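Local coordinates for hypothetical protein Llacc01001955 (Lactococcus lactis, PDB 1ZUJ) that probably binds DNA and protects the bacterial cell under oxidative stress, as a member of the Dps family, at residues L34-G48 and F60-I74. Numbering follows the deposited sequence.
Sequences LSNIFYEKISLMQAG and FREIALKEDEWFYLI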
ATOM      1  N   LEU A  34      32.697  13.056   6.188  1.00 72.38           N
ATOM      2  CA  LEU A  34      31.664  13.041   7.217  1.00 72.32           C
ATOM      3  C   LEU A  34      31.479  14.420   7.848  1.00 72.19           C
ATOM      4  O   LEU A  34      30.362  14.836   8.151  1.00 72.28           O
ATOM      5  CB  LEU A  34      32.012  12.032   8.297  1.00 72.25           C
ATOM      6  CG  LEU A  34      31.933  10.568   7.862  1.00 72.88           C
ATOM      7  CD1 LEU A  34      33.212   9.832   8.241  1.00 73.19           C
ATOM      8  CD2 LEU A  34      30.698   9.863   8.455  1.00 73.23           C
ATOM      9  N   SER A  35      32.588  15.125   8.032  1.00 72.04           N
ATOM     10  CA  SER A  35      32.588  16.428   8.687  1.00 71.91           C
ATOM     11  C   SER A  35      32.105  17.554   7.763  1.00 71.50           C
ATOM     12  O   SER A  35      31.650  18.594   8.237  1.00 71.45           O
ATOM     13  CB  SER A  35      33.995  16.734   9.230  1.00 72.07           C
ATOM     14  OG  SER A  35      33.937  17.337  10.508  1.00 72.42           O
ATOM     15  N   ASN A  36      32.227  17.355   6.452  1.00 71.09           N
ATOM     16  CA  ASN A  36      31.643  18.263   5.467  1.00 70.85           C
ATOM     17  C   ASN A  36      30.130  18.084   5.447  1.00 70.52           C
ATOM     18  O   ASN A  36      29.382  19.024   5.697  1.00 70.37           O
ATOM     19  CB  ASN A  36      32.195  17.993   4.064  1.00 70.85           C
ATOM     20  CG  ASN A  36      33.705  18.092   3.999  1.00 71.59           C
ATOM     21  OD1 ASN A  36      34.371  17.296   3.310  1.00 72.33           O
ATOM     22  ND2 ASN A  36      34.261  19.061   4.721  1.00 71.09           N
ATOM     23  N   ILE A  37      29.702  16.850   5.170  1.00 70.05           N
ATOM     24  CA  ILE A  37      28.292  16.447   5.181  1.00 69.44           C
ATOM     25  C   ILE A  37      27.543  16.967   6.411  1.00 69.14           C
ATOM     26  O   ILE A  37      26.318  17.117   6.371  1.00 69.08           O
ATOM     27  CB  ILE A  37      28.200  14.903   5.107  1.00 69.30           C
ATOM     28  CG1 ILE A  37      28.498  14.435   3.680  1.00 68.86           C
ATOM     29  CG2 ILE A  37      26.838  14.393   5.575  1.00 68.96           C
ATOM     30  CD1 ILE A  37      29.055  13.038   3.609  1.00 68.41           C
ATOM     31  N   PHE A  38      28.271  17.218   7.502  1.00 68.55           N
ATOM     32  CA  PHE A  38      27.675  17.860   8.661  1.00 68.06           C
ATOM     33  C   PHE A  38      27.527  19.347   8.441  1.00 67.46           C
ATOM     34  O   PHE A  38      26.476  19.917   8.687  1.00 67.36           O
ATOM     35  CB  PHE A  38      28.488  17.654   9.934  1.00 68.01           C
ATOM     36  CG  PHE A  38      27.879  18.344  11.124  1.00 68.00           C
ATOM     37  CD1 PHE A  38      28.128  19.692  11.378  1.00 67.75           C
ATOM     38  CD2 PHE A  38      26.999  17.670  11.947  1.00 67.70           C
ATOM     39  CE1 PHE A  38      27.537  20.330  12.459  1.00 67.11           C
ATOM     40  CE2 PHE A  38      26.415  18.301  13.024  1.00 67.29           C
ATOM     41  CZ  PHE A  38      26.684  19.631  13.286  1.00 66.85           C
ATOM     42  N   TYR A  39      28.605  19.991   8.045  1.00 66.99           N
ATOM     43  CA  TYR A  39      28.527  21.414   7.768  1.00 67.18           C
ATOM     44  C   TYR A  39      27.446  21.654   6.705  1.00 66.30           C
ATOM     45  O   TYR A  39      26.668  22.607   6.811  1.00 66.02           O
ATOM     46  CB  TYR A  39      29.902  21.990   7.330  1.00 67.64           C
ATOM     47  CG  TYR A  39      30.672  22.784   8.413  1.00 69.72           C
ATOM     48  CD1 TYR A  39      30.920  24.161   8.267  1.00 70.97           C
ATOM     49  CD2 TYR A  39      31.170  22.152   9.568  1.00 71.65           C
ATOM     50  CE1 TYR A  39      31.625  24.886   9.247  1.00 71.41           C
ATOM     51  CE2 TYR A  39      31.882  22.872  10.548  1.00 72.14           C
ATOM     52  CZ  TYR A  39      32.101  24.234  10.376  1.00 72.09           C
ATOM     53  OH  TYR A  39      32.797  24.938  11.330  1.00 72.72           O
ATOM     54  N   GLU A  40      27.376  20.743   5.724  1.00 65.62           N
ATOM     55  CA  GLU A  40      26.581  20.909   4.489  1.00 64.66           C
ATOM     56  C   GLU A  40      25.091  20.951   4.735  1.00 63.90           C
ATOM     57  O   GLU A  40      24.402  21.842   4.251  1.00 63.23           O
ATOM     58  CB  GLU A  40      26.855  19.767   3.508  1.00 64.63           C
ATOM     59  CG  GLU A  40      27.716  20.158   2.333  1.00 64.35           C
ATOM     60  CD  GLU A  40      27.105  21.261   1.504  1.00 64.62           C
ATOM     61  OE1 GLU A  40      27.809  21.763   0.622  1.00 64.48           O
ATOM     62  OE2 GLU A  40      25.933  21.629   1.731  1.00 64.35           O
ATOM     63  N   LYS A  41      24.606  19.962   5.475  1.00 63.33           N
ATOM     64  CA  LYS A  41      23.236  19.950   5.950  1.00 63.21           C
ATOM     65  C   LYS A  41      22.807  21.348   6.390  1.00 63.04           C
ATOM     66  O   LYS A  41      21.766  21.839   5.977  1.00 63.05           O
ATOM     67  CB  LYS A  41      23.106  18.974   7.109  1.00 63.13           C
ATOM     68  CG  LYS A  41      21.754  18.978   7.780  1.00 64.02           C
ATOM     69  CD  LYS A  41      21.422  17.573   8.303  1.00 65.35           C
ATOM     70  CE  LYS A  41      20.202  17.560   9.242  1.00 65.24           C
ATOM     71  NZ  LYS A  41      20.317  18.542  10.365  1.00 64.56           N
ATOM     72  N   ILE A  42      23.636  22.003   7.198  1.00 62.80           N
ATOM     73  CA  ILE A  42      23.252  23.276   7.810  1.00 62.38           C
ATOM     74  C   ILE A  42      22.996  24.351   6.757  1.00 61.79           C
ATOM     75  O   ILE A  42      21.991  25.029   6.818  1.00 61.38           O
ATOM     76  CB  ILE A  42      24.284  23.779   8.879  1.00 62.61           C
ATOM     77  CG1 ILE A  42      25.029  22.633   9.603  1.00 62.74           C
ATOM     78  CG2 ILE A  42      23.567  24.656   9.927  1.00 62.85           C
ATOM     79  CD1 ILE A  42      24.132  21.564  10.255  1.00 62.37           C
ATOM     80  N   SER A  43      23.894  24.492   5.786  1.00 61.70           N
ATOM     81  CA  SER A  43      23.691  25.440   4.673  1.00 61.43           C
ATOM     82  C   SER A  43      22.479  25.092   3.805  1.00 61.25           C
ATOM     83  O   SER A  43      21.919  25.995   3.177  1.00 61.38           O
ATOM     84  CB  SER A  43      24.914  25.509   3.749  1.00 61.31           C
ATOM     85  OG  SER A  43      26.082  25.911   4.427  1.00 61.02           O
ATOM     86  N   LEU A  44      22.126  23.794   3.745  1.00 60.85           N
ATOM     87  CA  LEU A  44      20.955  23.282   3.011  1.00 60.24           C
ATOM     88  C   LEU A  44      19.696  23.544   3.825  1.00 60.40           C
ATOM     89  O   LEU A  44      18.873  24.354   3.435  1.00 60.15           O
ATOM     90  CB  LEU A  44      21.080  21.775   2.733  1.00 59.95           C
ATOM     91  CG  LEU A  44      22.162  21.285   1.769  1.00 59.20           C
ATOM     92  CD1 LEU A  44      22.412  19.788   1.938  1.00 58.83           C
ATOM     93  CD2 LEU A  44      21.805  21.587   0.343  1.00 58.29           C
ATOM     94  N   MET A  45      19.555  22.830   4.943  1.00 60.58           N
ATOM     95  CA  MET A  45      18.566  23.119   5.991  1.00 60.77           C
ATOM     96  C   MET A  45      18.289  24.613   6.140  1.00 60.32           C
ATOM     97  O   MET A  45      17.162  25.017   6.456  1.00 60.09           O
ATOM     98  CB  MET A  45      19.055  22.548   7.331  1.00 61.14           C
ATOM     99  CG  MET A  45      17.949  22.069   8.275  1.00 63.70           C
ATOM    100  SD  MET A  45      18.194  20.371   9.027  1.00 68.62           S
ATOM    101  CE  MET A  45      18.123  20.859  10.875  1.00 68.88           C
ATOM    102  N   GLN A  46      19.328  25.422   5.911  1.00 59.95           N
ATOM    103  CA  GLN A  46      19.212  26.878   5.882  1.00 59.62           C
ATOM    104  C   GLN A  46      18.403  27.283   4.679  1.00 59.05           C
ATOM    105  O   GLN A  46      17.398  27.971   4.811  1.00 58.79           O
ATOM    106  CB  GLN A  46      20.595  27.570   5.811  1.00 59.73           C
ATOM    107  CG  GLN A  46      20.554  29.104   6.043  1.00 59.68           C
ATOM    108  CD  GLN A  46      21.727  29.876   5.441  1.00 59.54           C
ATOM    109  OE1 GLN A  46      21.781  31.114   5.550  1.00 58.64           O
ATOM    110  NE2 GLN A  46      22.656  29.164   4.814  1.00 59.01           N
ATOM    111  N   ALA A  47      18.882  26.862   3.511  1.00 58.74           N
ATOM    112  CA  ALA A  47      18.297  27.214   2.217  1.00 58.44           C
ATOM    113  C   ALA A  47      16.898  26.661   2.094  1.00 58.03           C
ATOM    114  O   ALA A  47      16.022  27.305   1.544  1.00 57.70           O
ATOM    115  CB  ALA A  47      19.174  26.702   1.078  1.00 58.35           C
ATOM    116  N   GLY A  48      16.697  25.470   2.639  1.00 57.87           N
ATOM    117  CA  GLY A  48      15.389  24.852   2.693  1.00 57.71           C
ATOM    118  C   GLY A  48      14.393  25.607   3.551  1.00 57.41           C
ATOM    119  O   GLY A  48      13.203  25.318   3.491  1.00 57.74           O
ATOM    120  N   PHE A  60      16.297  21.170  -1.440  1.00 43.90           N
ATOM    121  CA  PHE A  60      17.222  21.366  -0.312  1.00 43.71           C
ATOM    122  C   PHE A  60      16.824  20.531   0.882  1.00 44.96           C
ATOM    123  O   PHE A  60      17.676  19.873   1.464  1.00 45.77           O
ATOM    124  CB  PHE A  60      17.320  22.842   0.107  1.00 42.74           C
ATOM    125  CG  PHE A  60      17.885  23.757  -0.963  1.00 40.42           C
ATOM    126  CD1 PHE A  60      18.902  23.335  -1.819  1.00 37.86           C
ATOM    127  CD2 PHE A  60      17.389  25.045  -1.118  1.00 38.44           C
ATOM    128  CE1 PHE A  60      19.398  24.172  -2.791  1.00 36.24           C
ATOM    129  CE2 PHE A  60      17.883  25.890  -2.096  1.00 37.12           C
ATOM    130  CZ  PHE A  60      18.883  25.457  -2.929  1.00 36.79           C
ATOM    131  N   ARG A  61      15.547  20.521   1.249  1.00 45.90           N
ATOM    132  CA  ARG A  61      15.137  19.728   2.406  1.00 47.01           C
ATOM    133  C   ARG A  61      15.317  18.253   2.121  1.00 47.33           C
ATOM    134  O   ARG A  61      15.245  17.428   3.036  1.00 47.61           O
ATOM    135  CB  ARG A  61      13.675  19.969   2.778  1.00 47.48           C
ATOM    136  CG  ARG A  61      13.324  21.391   3.096  1.00 48.95           C
ATOM    137  CD  ARG A  61      12.066  21.513   3.905  1.00 51.59           C
ATOM    138  NE  ARG A  61      11.640  22.906   4.043  1.00 54.09           N
ATOM    139  CZ  ARG A  61      10.776  23.338   4.963  1.00 55.66           C
ATOM    140  NH1 ARG A  61      10.224  22.477   5.818  1.00 56.56           N
ATOM    141  NH2 ARG A  61      10.460  24.632   5.022  1.00 55.56           N
ATOM    142  N   GLU A  62      15.519  17.937   0.844  1.00 47.71           N
ATOM    143  CA  GLU A  62      15.578  16.567   0.357  1.00 48.31           C
ATOM    144  C   GLU A  62      17.034  16.150   0.250  1.00 48.06           C
ATOM    145  O   GLU A  62      17.387  15.076   0.714  1.00 48.21           O
ATOM    146  CB  GLU A  62      14.834  16.451  -0.997  1.00 48.79           C
ATOM    147  CG  GLU A  62      14.814  15.075  -1.671  1.00 50.09           C
ATOM    148  CD  GLU A  62      15.289  15.113  -3.128  1.00 52.23           C
ATOM    149  OE1 GLU A  62      16.281  14.423  -3.453  1.00 53.81           O
ATOM    150  OE2 GLU A  62      14.680  15.830  -3.962  1.00 54.08           O
ATOM    151  N   ILE A  63      17.876  16.994  -0.348  1.00 47.89           N
ATOM    152  CA  ILE A  63      19.313  16.744  -0.373  1.00 47.72           C
ATOM    153  C   ILE A  63      19.798  16.685   1.070  1.00 48.31           C
ATOM    154  O   ILE A  63      20.594  15.808   1.421  1.00 48.50           O
ATOM    155  CB  ILE A  63      20.091  17.830  -1.140  1.00 47.44           C
ATOM    156  CG1 ILE A  63      19.698  17.872  -2.625  1.00 46.59           C
ATOM    157  CG2 ILE A  63      21.580  17.556  -1.046  1.00 47.04           C
ATOM    158  CD1 ILE A  63      19.963  19.206  -3.300  1.00 45.25           C
ATOM    159  N   ALA A  64      19.298  17.610   1.895  1.00 48.58           N
ATOM    160  CA  ALA A  64      19.507  17.585   3.340  1.00 48.91           C
ATOM    161  C   ALA A  64      19.211  16.213   3.931  1.00 49.52           C
ATOM    162  O   ALA A  64      20.119  15.562   4.400  1.00 49.82           O
ATOM    163  CB  ALA A  64      18.681  18.648   4.020  1.00 48.79           C
ATOM    164  N   LEU A  65      17.963  15.760   3.894  1.00 50.67           N
ATOM    165  CA  LEU A  65      17.604  14.407   4.387  1.00 51.57           C
ATOM    166  C   LEU A  65      18.601  13.323   3.920  1.00 52.25           C
ATOM    167  O   LEU A  65      19.015  12.441   4.683  1.00 51.74           O
ATOM    168  CB  LEU A  65      16.181  14.009   3.937  1.00 51.56           C
ATOM    169  CG  LEU A  65      15.170  13.667   5.042  1.00 52.35           C
ATOM    170  CD1 LEU A  65      14.116  14.784   5.188  1.00 53.59           C
ATOM    171  CD2 LEU A  65      14.487  12.310   4.810  1.00 52.46           C
ATOM    172  N   LYS A  66      18.985  13.407   2.655  1.00 53.41           N
ATOM    173  CA  LYS A  66      19.861  12.415   2.061  1.00 54.62           C
ATOM    174  C   LYS A  66      21.273  12.548   2.640  1.00 55.34           C
ATOM    175  O   LYS A  66      21.961  11.538   2.839  1.00 55.27           O
ATOM    176  CB  LYS A  66      19.862  12.522   0.517  1.00 54.92           C
ATOM    177  CG  LYS A  66      19.141  11.355  -0.203  1.00 55.36           C
ATOM    178  CD  LYS A  66      20.012  10.079  -0.306  1.00 56.02           C
ATOM    179  CE  LYS A  66      19.174   8.793  -0.247  1.00 56.87           C
ATOM    180  NZ  LYS A  66      17.888   8.855  -1.039  1.00 56.99           N
ATOM    181  N   GLU A  67      21.694  13.783   2.918  1.00 56.04           N
ATOM    182  CA  GLU A  67      22.984  14.009   3.566  1.00 56.58           C
ATOM    183  C   GLU A  67      22.958  13.375   4.938  1.00 57.35           C
ATOM    184  O   GLU A  67      23.772  12.518   5.233  1.00 57.27           O
ATOM    185  CB  GLU A  67      23.330  15.492   3.664  1.00 56.26           C
ATOM    186  CG  GLU A  67      23.468  16.174   2.313  1.00 55.63           C
ATOM    187  CD  GLU A  67      24.843  16.048   1.682  1.00 55.11           C
ATOM    188  OE1 GLU A  67      25.439  17.122   1.423  1.00 56.60           O
ATOM    189  OE2 GLU A  67      25.307  14.908   1.406  1.00 51.45           O
ATOM    190  N   ASP A  68      21.980  13.747   5.744  1.00 58.54           N
ATOM    191  CA  ASP A  68      21.859  13.209   7.093  1.00 60.03           C
ATOM    192  C   ASP A  68      21.603  11.702   7.181  1.00 61.02           C
ATOM    193  O   ASP A  68      21.307  11.183   8.269  1.00 60.91           O
ATOM    194  CB  ASP A  68      20.751  13.930   7.851  1.00 60.32           C
ATOM    195  CG  ASP A  68      20.890  13.772   9.336  1.00 61.15           C
ATOM    196  OD1 ASP A  68      21.720  14.509   9.931  1.00 62.14           O
ATOM    197  OD2 ASP A  68      20.232  12.919   9.973  1.00 61.93           O
ATOM    198  N   GLU A  69      21.678  11.017   6.039  1.00 62.37           N
ATOM    199  CA  GLU A  69      21.627   9.551   5.977  1.00 63.42           C
ATOM    200  C   GLU A  69      22.895   8.978   5.314  1.00 64.11           C
ATOM    201  O   GLU A  69      23.294   7.840   5.590  1.00 64.11           O
ATOM    202  CB  GLU A  69      20.337   9.131   5.249  1.00 63.60           C
ATOM    203  CG  GLU A  69      20.255   7.708   4.697  1.00 64.02           C
ATOM    204  CD  GLU A  69      19.439   7.656   3.420  1.00 64.36           C
ATOM    205  OE1 GLU A  69      18.332   8.247   3.416  1.00 64.83           O
ATOM    206  OE2 GLU A  69      19.902   7.052   2.424  1.00 63.84           O
ATOM    207  N   TRP A  70      23.513   9.763   4.435  1.00 64.97           N
ATOM    208  CA  TRP A  70      24.871   9.496   3.978  1.00 65.78           C
ATOM    209  C   TRP A  70      25.841   9.553   5.162  1.00 66.64           C
ATOM    210  O   TRP A  70      26.878   8.892   5.157  1.00 66.62           O
ATOM    211  CB  TRP A  70      25.308  10.530   2.937  1.00 65.71           C
ATOM    212  CG  TRP A  70      24.784  10.318   1.537  1.00 65.38           C
ATOM    213  CD1 TRP A  70      24.167  11.253   0.757  1.00 64.99           C
ATOM    214  CD2 TRP A  70      24.848   9.115   0.740  1.00 64.12           C
ATOM    215  NE1 TRP A  70      23.837  10.710  -0.460  1.00 65.06           N
ATOM    216  CE2 TRP A  70      24.240   9.402  -0.500  1.00 63.86           C
ATOM    217  CE3 TRP A  70      25.353   7.827   0.946  1.00 63.50           C
ATOM    218  CZ2 TRP A  70      24.127   8.459  -1.520  1.00 62.44           C
ATOM    219  CZ3 TRP A  70      25.236   6.886  -0.078  1.00 62.71           C
ATOM    220  CH2 TRP A  70      24.630   7.210  -1.287  1.00 62.46           C
ATOM    221  N   PHE A  71      25.500  10.360   6.164  1.00 67.66           N
ATOM    222  CA  PHE A  71      26.274  10.461   7.392  1.00 68.53           C
ATOM    223  C   PHE A  71      26.101   9.160   8.104  1.00 69.18           C
ATOM    224  O   PHE A  71      27.079   8.490   8.407  1.00 69.75           O
ATOM    225  CB  PHE A  71      25.751  11.607   8.263  1.00 68.77           C
ATOM    226  CG  PHE A  71      26.516  11.819   9.551  1.00 69.33           C
ATOM    227  CD1 PHE A  71      27.814  12.302   9.538  1.00 69.62           C
ATOM    228  CD2 PHE A  71      25.905  11.577  10.779  1.00 69.96           C
ATOM    229  CE1 PHE A  71      28.495  12.513  10.719  1.00 70.07           C
ATOM    230  CE2 PHE A  71      26.581  11.784  11.964  1.00 70.05           C
ATOM    231  CZ  PHE A  71      27.881  12.248  11.932  1.00 70.47           C
ATOM    232  N   TYR A  72      24.849   8.786   8.335  1.00 69.84           N
ATOM    233  CA  TYR A  72      24.545   7.542   9.027  1.00 70.39           C
ATOM    234  C   TYR A  72      25.210   6.314   8.408  1.00 70.46           C
ATOM    235  O   TYR A  72      25.671   5.444   9.133  1.00 70.47           O
ATOM    236  CB  TYR A  72      23.037   7.315   9.080  1.00 70.60           C
ATOM    237  CG  TYR A  72      22.436   7.593  10.430  1.00 71.73           C
ATOM    238  CD1 TYR A  72      22.725   6.779  11.524  1.00 72.01           C
ATOM    239  CD2 TYR A  72      21.558   8.665  10.613  1.00 73.34           C
ATOM    240  CE1 TYR A  72      22.165   7.031  12.773  1.00 72.91           C
ATOM    241  CE2 TYR A  72      20.978   8.918  11.857  1.00 74.10           C
ATOM    242  CZ  TYR A  72      21.291   8.101  12.932  1.00 73.87           C
ATOM    243  OH  TYR A  72      20.735   8.361  14.156  1.00 74.21           O
ATOM    244  N   LEU A  73      25.270   6.237   7.083  1.00 70.79           N
ATOM    245  CA  LEU A  73      25.655   4.979   6.437  1.00 71.23           C
ATOM    246  C   LEU A  73      27.158   4.824   6.242  1.00 71.16           C
ATOM    247  O   LEU A  73      27.676   3.716   6.342  1.00 71.19           O
ATOM    248  CB  LEU A  73      24.903   4.762   5.112  1.00 71.41           C
ATOM    249  CG  LEU A  73      24.163   3.409   5.069  1.00 72.18           C
ATOM    250  CD1 LEU A  73      22.659   3.567   4.770  1.00 72.84           C
ATOM    251  CD2 LEU A  73      24.832   2.462   4.074  1.00 72.64           C
ATOM    252  N   ILE A  74      27.850   5.924   5.961  1.00 71.18           N
ATOM    253  CA  ILE A  74      29.310   5.907   5.892  1.00 71.23           C
ATOM    254  C   ILE A  74      29.874   5.573   7.267  1.00 71.51           C
ATOM    255  O   ILE A  74      30.739   4.696   7.404  1.00 71.34           O
ATOM    256  CB  ILE A  74      29.838   7.262   5.417  1.00 71.16           C
ATOM    257  CG1 ILE A  74      29.494   7.471   3.937  1.00 70.86           C
ATOM    258  CG2 ILE A  74      31.344   7.368   5.662  1.00 71.16           C
ATOM    259  CD1 ILE A  74      30.125   6.461   2.989  1.00 70.70           C
TER
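Leu44 is the central knob of this contact: its side chain enters a hole lined by Phe60, Ile63, Ala64 and Glu67. CG stands anti to the carbonyl carbon (chi1 -67°), pointing the branch into the hole; from there CD1 meets Ile63 CG2 at 3.8 Å and CD2 Phe60 CD1 at 4.0 Å. A branched leucine suits the place because its two methyls reach different walls; the small Ala64 lets the backbones close up, its CB lying 4.1 Å from Leu44 CB. At one end Ala47 CB sits over a face of the Phe60 ring; at the other, Leu34 CD2 meets Ile74 CG2 at 3.8 Å, and Ile37 CG2 touches Phe71 CB. Glu67 adds its aliphatic CG to this seam, but OE1 of its buried carboxylate lies 4.5 Å from Glu40 OE2, a like-charged pair, with Asp120 also close to Glu40.

The opposite flank is polar and looser. Lys41 runs its CD and CE along Asp68, yet NZ stays 4.3 Å from Asp68 OD1, beyond a salt bridge; OD2 of this Asp68 is instead paired with Lys41 of the second subunit. Arg61, extended from CG to NE, is long enough to give NE to Gly48 O at 2.9 Å, a bent bond (138° at the hydrogen) coming from above the carbonyl plane, with a weak second from NH2. Its NH1 pairs with Glu76 of the second subunit. A methionine in its place would probably leave Gly48 O without this donor and that glutamate without its cation.

The segments run antiparallel, axes 8.1 Å apart at a crossing angle of -154°, as neighbouring helices 26-50 and 54-80 do in the four-helix bundle of the ferritin-like Dps fold, here assembled into a dodecamer.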